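4-amino-4-deoxychorismate lyase (Legionella pneumophila, PDB 3LUL) belongs to the class IV aminotransferase family of pyridoxal phosphate-dependent enzymes and carries its cofactor bound covalently as an imine. Local coordinates at residues Q74-K78 and D79-H83. Residues are numbered along the deposited sequence; the frame is centred on the assembly and turned at random.
Sequences QKIQK and DNLYH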
loop_
_atom_site.group_PDB
_atom_site.type_symbol
_atom_site.label_atom_id
_atom_site.label_comp_id
_atom_site.label_asym_id
_atom_site.label_seq_id
_atom_site.Cartn_x
_atom_site.Cartn_y
_atom_site.Cartn_z
ATOM N N GLN B 74 -16.288 4.095 -25.379
ATOM C CA GLN B 74 -17.615 3.543 -25.107
ATOM C C GLN B 74 -18.125 3.959 -23.733
ATOM O O GLN B 74 -19.319 4.169 -23.567
ATOM C CB GLN B 74 -17.668 2.017 -25.270
ATOM C CG GLN B 74 -17.637 1.526 -26.753
ATOM C CD GLN B 74 -18.638 2.243 -27.703
ATOM O OE1 GLN B 74 -18.245 2.782 -28.739
ATOM N NE2 GLN B 74 -19.926 2.240 -27.348
ATOM N N LYS B 75 -17.206 4.115 -22.775
ATOM C CA LYS B 75 -17.527 4.627 -21.444
ATOM C C LYS B 75 -17.934 6.092 -21.453
ATOM O O LYS B 75 -18.954 6.452 -20.846
ATOM C CB LYS B 75 -16.356 4.381 -20.489
ATOM C CG LYS B 75 -16.580 3.193 -19.622
ATOM C CD LYS B 75 -17.384 3.628 -18.413
ATOM C CE LYS B 75 -18.200 2.508 -17.880
ATOM N NZ LYS B 75 -18.712 2.822 -16.532
ATOM N N ILE B 76 -17.166 6.930 -22.151
ATOM C CA ILE B 76 -17.468 8.361 -22.337
ATOM C C ILE B 76 -18.829 8.589 -22.987
ATOM O O ILE B 76 -19.652 9.403 -22.508
ATOM C CB ILE B 76 -16.359 9.047 -23.208
ATOM C CG1 ILE B 76 -15.034 9.159 -22.419
ATOM C CG2 ILE B 76 -16.796 10.405 -23.794
ATOM C CD1 ILE B 76 -13.803 9.210 -23.341
ATOM N N GLN B 77 -19.068 7.863 -24.075
ATOM C CA GLN B 77 -20.350 7.910 -24.771
ATOM C C GLN B 77 -21.526 7.436 -23.909
ATOM O O GLN B 77 -22.576 8.109 -23.839
ATOM C CB GLN B 77 -20.266 7.095 -26.062
ATOM C CG GLN B 77 -19.458 7.813 -27.137
ATOM C CD GLN B 77 -19.382 7.033 -28.450
ATOM O OE1 GLN B 77 -19.940 5.937 -28.577
ATOM N NE2 GLN B 77 -18.676 7.595 -29.426
ATOM N N LYS B 78 -21.349 6.308 -23.220
ATOM C CA LYS B 78 -22.425 5.750 -22.414
ATOM C C LYS B 78 -22.770 6.674 -21.252
ATOM O O LYS B 78 -23.931 6.855 -20.935
ATOM C CB LYS B 78 -22.054 4.364 -21.914
ATOM C CG LYS B 78 -23.178 3.632 -21.183
ATOM C CD LYS B 78 -22.639 2.598 -20.173
ATOM C CE LYS B 78 -22.177 1.302 -20.844
ATOM N NZ LYS B 78 -21.359 0.442 -19.906
ATOM N N ASP B 79 -21.759 7.251 -20.619
ATOM C CA ASP B 79 -21.957 8.127 -19.468
ATOM C C ASP B 79 -22.115 9.604 -19.838
ATOM O O ASP B 79 -22.166 10.457 -18.952
ATOM C CB ASP B 79 -20.779 7.955 -18.509
ATOM C CG ASP B 79 -20.682 6.536 -17.933
ATOM O OD1 ASP B 79 -21.570 5.691 -18.198
ATOM O OD2 ASP B 79 -19.701 6.256 -17.204
ATOM N N ASN B 80 -22.178 9.915 -21.133
ATOM C CA ASN B 80 -22.385 11.272 -21.614
ATOM C C ASN B 80 -21.363 12.297 -21.130
ATOM O O ASN B 80 -21.685 13.458 -20.877
ATOM C CB ASN B 80 -23.830 11.705 -21.298
ATOM C CG ASN B 80 -24.847 10.769 -21.931
ATOM O OD1 ASN B 80 -24.936 10.681 -23.163
ATOM N ND2 ASN B 80 -25.584 10.025 -21.094
ATOM N N LEU B 81 -20.112 11.874 -21.037
ATOM C CA LEU B 81 -19.052 12.736 -20.556
ATOM C C LEU B 81 -18.573 13.665 -21.676
ATOM O O LEU B 81 -18.434 13.246 -22.855
ATOM C CB LEU B 81 -17.910 11.864 -20.034
ATOM C CG LEU B 81 -17.026 12.314 -18.890
ATOM C CD1 LEU B 81 -17.831 12.509 -17.621
ATOM C CD2 LEU B 81 -15.908 11.266 -18.715
ATOM N N TYR B 82 -18.358 14.934 -21.338
ATOM C CA TYR B 82 -17.695 15.861 -22.247
ATOM C C TYR B 82 -16.368 16.213 -21.626
ATOM O O TYR B 82 -15.332 15.724 -22.088
ATOM C CB TYR B 82 -18.576 17.070 -22.563
ATOM C CG TYR B 82 -18.056 18.008 -23.659
ATOM C CD1 TYR B 82 -18.401 17.807 -25.012
ATOM C CD2 TYR B 82 -17.273 19.121 -23.341
ATOM C CE1 TYR B 82 -17.943 18.676 -26.014
ATOM C CE2 TYR B 82 -16.827 20.015 -24.345
ATOM C CZ TYR B 82 -17.156 19.778 -25.673
ATOM O OH TYR B 82 -16.714 20.676 -26.643
ATOM N N HIS B 83 -16.371 17.020 -20.564
ATOM C CA HIS B 83 -15.177 17.206 -19.748
ATOM C C HIS B 83 -15.331 16.364 -18.482
ATOM O O HIS B 83 -16.403 16.306 -17.872
ATOM C CB HIS B 83 -14.977 18.652 -19.326
ATOM C CG HIS B 83 -14.823 19.620 -20.456
ATOM N ND1 HIS B 83 -14.202 19.296 -21.643
ATOM C CD2 HIS B 83 -15.147 20.933 -20.546
ATOM C CE1 HIS B 83 -14.187 20.355 -22.432
ATOM N NE2 HIS B 83 -14.746 21.365 -21.788
HETATM O O HOH W 1 -18.582 4.873 -15.012
#
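The two oxygens of the Asp79 carboxylate meet different lysines: OD2 faces the end of Lys75, while OD1 lies 3.8 Å from CD of Lys78, whose chain runs beside it in the same direction. Farther along, in the loop, CD2 of Tyr82 lies over the centre of the neighbouring His83 ring, 3.4 Å above its plane, and His83 CD2 lies at the Tyr82 edge and in its plane. Asp79 CG sits beside its own backbone N (chi1 -63°), which turns the carboxylate back along the helix toward Lys75. The strongest polar partner of OD2 is Thr112 OG1, which ties the helix end to strand 106-113. The ion pair is long, with Lys75 NZ 3.6 Å from Asp79 OD2, and is bridged by a water that accepts from Lys75 NZ at 2.6 Å and donates to Asp79 OD2 at 2.8 Å. On the side of the turn facing the sheet, Ile76 and Leu81 cross at about a right angle; CG2 of Ile76, anti to the backbone N, reaches O (3.4 Å) and CB (4.2 Å) of Leu81, and both side chains rest on Val35 of strand 28-36. The backbone leaves the helix here. Asp79 N still makes the helical bond to Lys75 O, but Leu81 N reaches back to Ile76 O (2.9 Å, N-H...O 157°), and Asn80 N bonds weakly to Gln77 O. Asn80, with phi +57°, reverses the helical sense as the C-prime residue. This Schellman motif, spanned by the Ile76-Leu81 apolar contact, ends helix 65-78 and leads into strand 84-91 of the five-stranded mixed sheet, between strands 28-36 and 106-113.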